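Side-chain contacts in CmeC (Campylobacter jejuni, PDB 4MT4), which probably serves as the trimeric outer membrane factor channel through which a multidrug efflux system expels its substrates: residues 158-161 with 162-166; 374-377 with 378-382; 433-436 with 437-441. One frame throughout, in Å; residues are numbered along the deposited sequence.

Interaction 1: 158-161 with 162-166; sequences NTVQ and TYFNL
Two donors of Thr-162 converge on the carbonyl oxygen of Asn-158, one turn earlier in the long helix 129-195, part of the α-helical barrel of this outer membrane factor. The hydroxyl OG1 of Thr-162 bonds to Asn-158 O at 2.6 Å, and the backbone N of Thr-162 reaches the same oxygen at 2.9 Å. They arrive from opposite faces of the carbonyl plane, each tilted about 30° from it, so one carbonyl oxygen is gripped by two donors of the same residue. The threonine torsion makes this possible: OG1 stands beside its own backbone N (chi1 -63°) and is turned back over the preceding turn.

The next residues keep the i to i+4 pattern, with Tyr-163 N on Thr-159 O at 3.0 Å and Phe-164 N on Val-160 O at 3.1 Å. The polar ends of Gln-161 and Tyr-163 are directed elsewhere: NE2 of Gln-161 binds Asp-441 OD1 and Asn-437 O on helix 411-445, while OH of Tyr-163 bonds to Asp-43 OD2 and Gln-251 N.

Packing between successive turns is carried by Val-160 and Phe-164, whose side chains lie side by side and point the same way, and both touch helix 411-445. With CG1 of Val-160 placed beside its carbonyl carbon, this methyl meets the CD2-CE2 bond of the ring, 3.8 Å from CE2 and 3.9 Å from CD2 of Phe-164.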
# COMPACT_ATOMS: atom_id res chain seq x y z
N ASN B 158 -8.55 -9.92 14.00
CA ASN B 158 -7.97 -10.74 12.95
C ASN B 158 -7.59 -12.12 13.46
O ASN B 158 -7.75 -13.12 12.75
CB ASN B 158 -6.75 -10.05 12.33
CG ASN B 158 -7.13 -8.88 11.45
OD1 ASN B 158 -8.26 -8.77 10.99
ND2 ASN B 158 -6.16 -8.00 11.19
N THR B 159 -7.09 -12.18 14.69
CA THR B 159 -6.71 -13.44 15.32
C THR B 159 -7.93 -14.32 15.57
O THR B 159 -7.91 -15.53 15.31
CB THR B 159 -5.97 -13.20 16.65
OG1 THR B 159 -4.75 -12.51 16.40
CG2 THR B 159 -5.67 -14.52 17.34
N VAL B 160 -9.01 -13.71 16.07
CA VAL B 160 -10.24 -14.43 16.35
C VAL B 160 -10.88 -14.97 15.07
O VAL B 160 -11.29 -16.13 15.01
CB VAL B 160 -11.27 -13.53 17.07
CG1 VAL B 160 -12.62 -14.23 17.19
CG2 VAL B 160 -10.75 -13.13 18.45
N GLN B 161 -10.94 -14.13 14.04
CA GLN B 161 -11.56 -14.50 12.78
C GLN B 161 -10.70 -15.50 12.00
O GLN B 161 -11.23 -16.28 11.20
CB GLN B 161 -11.83 -13.26 11.93
CG GLN B 161 -12.96 -12.38 12.45
CD GLN B 161 -13.30 -11.24 11.52
OE1 GLN B 161 -12.48 -10.81 10.71
NE2 GLN B 161 -14.53 -10.74 11.61
N THR B 162 -9.39 -15.47 12.23
CA THR B 162 -8.50 -16.45 11.61
C THR B 162 -8.67 -17.80 12.30
O THR B 162 -8.64 -18.85 11.65
CB THR B 162 -7.02 -16.00 11.70
OG1 THR B 162 -6.85 -14.79 10.96
CG2 THR B 162 -6.10 -17.07 11.14
N TYR B 163 -8.85 -17.76 13.61
CA TYR B 163 -9.11 -18.97 14.39
C TYR B 163 -10.37 -19.68 13.90
O TYR B 163 -10.36 -20.89 13.68
CB TYR B 163 -9.24 -18.63 15.88
CG TYR B 163 -9.77 -19.77 16.74
CD1 TYR B 163 -8.93 -20.77 17.20
CD2 TYR B 163 -11.12 -19.83 17.08
CE1 TYR B 163 -9.40 -21.80 17.98
CE2 TYR B 163 -11.60 -20.86 17.87
CZ TYR B 163 -10.74 -21.85 18.31
OH TYR B 163 -11.22 -22.87 19.09
N PHE B 164 -11.44 -18.91 13.73
CA PHE B 164 -12.72 -19.45 13.30
C PHE B 164 -12.68 -19.96 11.87
O PHE B 164 -13.34 -20.94 11.53
CB PHE B 164 -13.81 -18.39 13.46
CG PHE B 164 -14.36 -18.28 14.85
CD1 PHE B 164 -14.56 -19.42 15.62
CD2 PHE B 164 -14.67 -17.05 15.40
CE1 PHE B 164 -15.06 -19.34 16.90
CE2 PHE B 164 -15.17 -16.96 16.69
CZ PHE B 164 -15.37 -18.10 17.44
N ASN B 165 -11.90 -19.29 11.02
CA ASN B 165 -11.68 -19.75 9.66
C ASN B 165 -10.89 -21.05 9.65
O ASN B 165 -11.05 -21.89 8.76
CB ASN B 165 -10.97 -18.69 8.83
CG ASN B 165 -11.87 -17.54 8.43
OD1 ASN B 165 -13.09 -17.68 8.39
ND2 ASN B 165 -11.27 -16.39 8.14
N LEU B 166 -10.02 -21.21 10.64
CA LEU B 166 -9.23 -22.42 10.79
C LEU B 166 -10.11 -23.59 11.24
O LEU B 166 -10.01 -24.69 10.71
CB LEU B 166 -8.09 -22.21 11.78
CG LEU B 166 -7.27 -23.47 12.11
CD1 LEU B 166 -6.61 -24.02 10.85
CD2 LEU B 166 -6.24 -23.18 13.18

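Interaction 2: 374-377 with 378-382; sequences VARK and TIRLQ
Thr-378 holds OG1 beside its own backbone N (chi1 -59°), which swings the hydroxyl back onto Val-374 O at 2.7 Å. The backbone N of Thr-378 donates to the same oxygen at 3.0 Å from the opposite face of the carbonyl plane; the hydroxyl stands above that plane by 38°, whereas the N-H is less tilted from it. Val-374 runs alongside the threonine, its CG1 lying 3.8 Å from Thr-378 OG1.

On another side of the helix, the chain of Arg-376 bends twice, at chi2 and chi3, folding its guanidinium forward until NH1 lies 3.9 Å from CB of Arg-380. The two arginines point the same way, yet their guanidinium planes are turned 72° apart and their charged ends part to separate acceptors: NH2 of Arg-376 to Glu-26 and Gly-21 O, its NH1 to Tyr-435 OH, and NH1 of Arg-380 to Asp-384. The carboxylates of Glu-26 and Asp-384 probably offset the proximity of like charges.

Between these faces CG1 of Ile-379 rests 3.1 Å from Ala-375 O. Thr-378 and Val-374 pack against Leu-223 and Glu-226 of a second subunit, so this turn of helix 339-405 belongs to the intersubunit helix packing of the trimeric outer membrane factor barrel.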
# COMPACT_ATOMS: atom_id res chain seq x y z
N VAL B 374 -26.41 -5.36 9.47
CA VAL B 374 -27.28 -6.05 8.53
C VAL B 374 -26.79 -7.47 8.25
O VAL B 374 -27.58 -8.41 8.20
CB VAL B 374 -27.41 -5.29 7.20
CG1 VAL B 374 -28.20 -6.10 6.18
CG2 VAL B 374 -28.08 -3.94 7.43
N ALA B 375 -25.48 -7.62 8.08
CA ALA B 375 -24.89 -8.92 7.81
C ALA B 375 -25.11 -9.88 8.97
O ALA B 375 -25.42 -11.05 8.77
CB ALA B 375 -23.40 -8.79 7.52
N ARG B 376 -24.96 -9.37 10.19
CA ARG B 376 -25.09 -10.18 11.39
C ARG B 376 -26.47 -10.85 11.47
O ARG B 376 -26.57 -12.05 11.72
CB ARG B 376 -24.84 -9.32 12.64
CG ARG B 376 -24.35 -10.08 13.87
CD ARG B 376 -25.48 -10.84 14.56
NE ARG B 376 -26.67 -10.01 14.73
CZ ARG B 376 -27.86 -10.48 15.08
NH1 ARG B 376 -28.03 -11.78 15.29
NH2 ARG B 376 -28.88 -9.65 15.22
N LYS B 377 -27.52 -10.07 11.26
CA LYS B 377 -28.88 -10.58 11.36
C LYS B 377 -29.28 -11.40 10.14
O LYS B 377 -30.12 -12.29 10.22
CB LYS B 377 -29.88 -9.44 11.57
CG LYS B 377 -30.05 -8.51 10.38
CD LYS B 377 -31.14 -7.48 10.65
CE LYS B 377 -31.42 -6.63 9.42
NZ LYS B 377 -32.48 -5.62 9.68
N THR B 378 -28.67 -11.11 8.99
CA THR B 378 -28.96 -11.85 7.77
C THR B 378 -28.32 -13.24 7.82
O THR B 378 -28.95 -14.23 7.44
CB THR B 378 -28.47 -11.11 6.52
OG1 THR B 378 -29.10 -9.82 6.45
CG2 THR B 378 -28.81 -11.90 5.26
N ILE B 379 -27.08 -13.30 8.29
CA ILE B 379 -26.37 -14.56 8.42
C ILE B 379 -27.02 -15.40 9.53
O ILE B 379 -26.97 -16.63 9.51
CB ILE B 379 -24.87 -14.34 8.71
CG1 ILE B 379 -24.21 -13.58 7.56
CG2 ILE B 379 -24.15 -15.66 8.91
CD1 ILE B 379 -22.78 -13.17 7.83
N ARG B 380 -27.65 -14.73 10.49
CA ARG B 380 -28.39 -15.41 11.54
C ARG B 380 -29.54 -16.22 10.94
O ARG B 380 -29.82 -17.34 11.37
CB ARG B 380 -28.94 -14.41 12.56
CG ARG B 380 -29.75 -15.04 13.68
CD ARG B 380 -28.95 -16.09 14.43
NE ARG B 380 -29.73 -16.72 15.49
CZ ARG B 380 -30.52 -17.77 15.31
NH1 ARG B 380 -30.63 -18.32 14.11
NH2 ARG B 380 -31.19 -18.27 16.34
N LEU B 381 -30.19 -15.66 9.92
CA LEU B 381 -31.23 -16.36 9.19
C LEU B 381 -30.64 -17.51 8.40
O LEU B 381 -31.21 -18.60 8.35
CB LEU B 381 -31.97 -15.40 8.25
CG LEU B 381 -32.74 -14.25 8.90
CD1 LEU B 381 -33.38 -13.37 7.83
CD2 LEU B 381 -33.79 -14.78 9.86
N GLN B 382 -29.48 -17.26 7.79
CA GLN B 382 -28.78 -18.27 7.00
C GLN B 382 -28.39 -19.48 7.85
O GLN B 382 -28.30 -20.60 7.34
CB GLN B 382 -27.53 -17.68 6.36
CG GLN B 382 -27.81 -16.67 5.26
CD GLN B 382 -26.54 -16.20 4.57
OE1 GLN B 382 -26.44 -16.22 3.35
NE2 GLN B 382 -25.57 -15.77 5.36

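Interaction 3: 433-436 with 437-441; sequences YSYA and NSIVD
Tyr-435 meets both Ser-438 and Ile-439 on the next turn of its helix. Its CB lies 4.2 Å from Ser-438 OG; with CG placed anti to the backbone N (chi1 -178°), the ring then passes the serine, and CD1 of Tyr-435 comes within 3.6 Å of that hydroxyl. Farther out, the isoleucine takes over: its terminal methyl CD1 is 4.0 Å from CZ of Tyr-435 and almost as near to CE2 and OH. The two side chains cross at a slant, and the methyl meets the outer part of the ring. At the tip, the phenol OH is hydrogen-bonded to NH1 of Arg-376.

The carbonyl of Tyr-435 also accepts from the next turn. Ile-439 N binds Tyr-435 O at 3.1 Å, tilted 31° from the carbonyl plane. OG of Ser-438 is placed between its own backbone N and carbonyl carbon (chi1 74°); its bond to the same oxygen is modelled too short to be taken literally and remains doubtful. Before Ser-438, Asn-437 N donates to Tyr-433 O at 3.1 Å.

The segment lies between two long helices of the α-barrel. Tyr-435 and Ser-438 face Ile-379 and Arg-376 of helix 339-405, whereas Ala-436 and Asn-437 pack on Phe-164 of helix 129-195; Ile-439 touches Phe-258 and Ile-260 from loops.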
# COMPACT_ATOMS: atom_id res chain seq x y z
N TYR B 433 -19.43 -20.37 10.84
CA TYR B 433 -18.27 -19.58 11.27
C TYR B 433 -18.23 -18.23 10.57
O TYR B 433 -17.49 -17.34 10.97
CB TYR B 433 -16.98 -20.36 11.03
CG TYR B 433 -16.91 -21.62 11.87
CD1 TYR B 433 -16.37 -21.60 13.15
CD2 TYR B 433 -17.41 -22.82 11.39
CE1 TYR B 433 -16.32 -22.74 13.92
CE2 TYR B 433 -17.37 -23.97 12.16
CZ TYR B 433 -16.82 -23.92 13.42
OH TYR B 433 -16.78 -25.07 14.18
N SER B 434 -19.04 -18.08 9.52
CA SER B 434 -19.26 -16.77 8.94
C SER B 434 -20.12 -15.96 9.89
O SER B 434 -20.04 -14.73 9.93
CB SER B 434 -19.93 -16.87 7.57
OG SER B 434 -19.07 -17.49 6.63
N TYR B 435 -20.95 -16.66 10.66
CA TYR B 435 -21.78 -16.01 11.67
C TYR B 435 -20.95 -15.63 12.89
O TYR B 435 -21.18 -14.59 13.50
CB TYR B 435 -22.95 -16.91 12.09
CG TYR B 435 -23.86 -16.25 13.10
CD1 TYR B 435 -24.75 -15.25 12.71
CD2 TYR B 435 -23.83 -16.61 14.44
CE1 TYR B 435 -25.58 -14.63 13.63
CE2 TYR B 435 -24.66 -16.00 15.36
CZ TYR B 435 -25.53 -15.01 14.95
OH TYR B 435 -26.36 -14.41 15.88
N ALA B 436 -20.00 -16.49 13.23
CA ALA B 436 -19.08 -16.23 14.33
C ALA B 436 -18.25 -14.98 14.03
O ALA B 436 -18.07 -14.12 14.88
CB ALA B 436 -18.18 -17.42 14.58
N ASN B 437 -17.77 -14.89 12.79
CA ASN B 437 -16.99 -13.74 12.35
C ASN B 437 -17.87 -12.51 12.15
O ASN B 437 -17.37 -11.38 12.17
CB ASN B 437 -16.24 -14.06 11.06
CG ASN B 437 -15.10 -15.04 11.27
OD1 ASN B 437 -14.71 -15.31 12.40
ND2 ASN B 437 -14.57 -15.56 10.17
N SER B 438 -19.16 -12.72 11.95
CA SER B 438 -20.10 -11.62 11.80
C SER B 438 -20.29 -10.93 13.15
O SER B 438 -20.52 -9.72 13.21
CB SER B 438 -21.45 -12.11 11.26
OG SER B 438 -22.18 -12.81 12.26
N ILE B 439 -20.19 -11.71 14.22
CA ILE B 439 -20.26 -11.16 15.57
C ILE B 439 -19.07 -10.24 15.82
O ILE B 439 -19.22 -9.14 16.35
CB ILE B 439 -20.26 -12.28 16.64
CG1 ILE B 439 -21.43 -13.24 16.41
CG2 ILE B 439 -20.34 -11.68 18.03
CD1 ILE B 439 -22.79 -12.58 16.52
N VAL B 440 -17.89 -10.70 15.41
CA VAL B 440 -16.66 -9.94 15.57
C VAL B 440 -16.69 -8.63 14.80
O VAL B 440 -16.26 -7.59 15.31
CB VAL B 440 -15.44 -10.77 15.12
CG1 VAL B 440 -14.15 -9.98 15.30
CG2 VAL B 440 -15.37 -12.08 15.89
N ASP B 441 -17.21 -8.68 13.57
CA ASP B 441 -17.30 -7.49 12.73
C ASP B 441 -18.13 -6.40 13.39
O ASP B 441 -17.79 -5.22 13.31
CB ASP B 441 -17.89 -7.85 11.36
CG ASP B 441 -16.90 -8.57 10.47
OD1 ASP B 441 -15.68 -8.33 10.62
OD2 ASP B 441 -17.33 -9.38 9.62

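Interaction 3 lies between the other two: its centre is 10 Å from that of interaction 1 and 10 Å from that of interaction 2, whereas interactions 1 and 2 are 19 Å apart between centres and do not touch. Helix 411-445 therefore bridges helices 129-195 and 339-405. Toward interaction 1 the junction combines polar bonds with packing of Phe-164, NE2 of Gln-161 probably bonding to Asp-441 OD1 at 2.8 Å and to Asn-437 O at 3.0 Å. Toward interaction 2 it is mixed: NH1 of Arg-376 lies 3.2 Å from Tyr-435 OH, while CG2 of Ile-379 packs 3.6 Å from Tyr-435 CB. None of the three includes the residues around the modelled diester ligand, Cys-1 and Ile-124 to Leu-126.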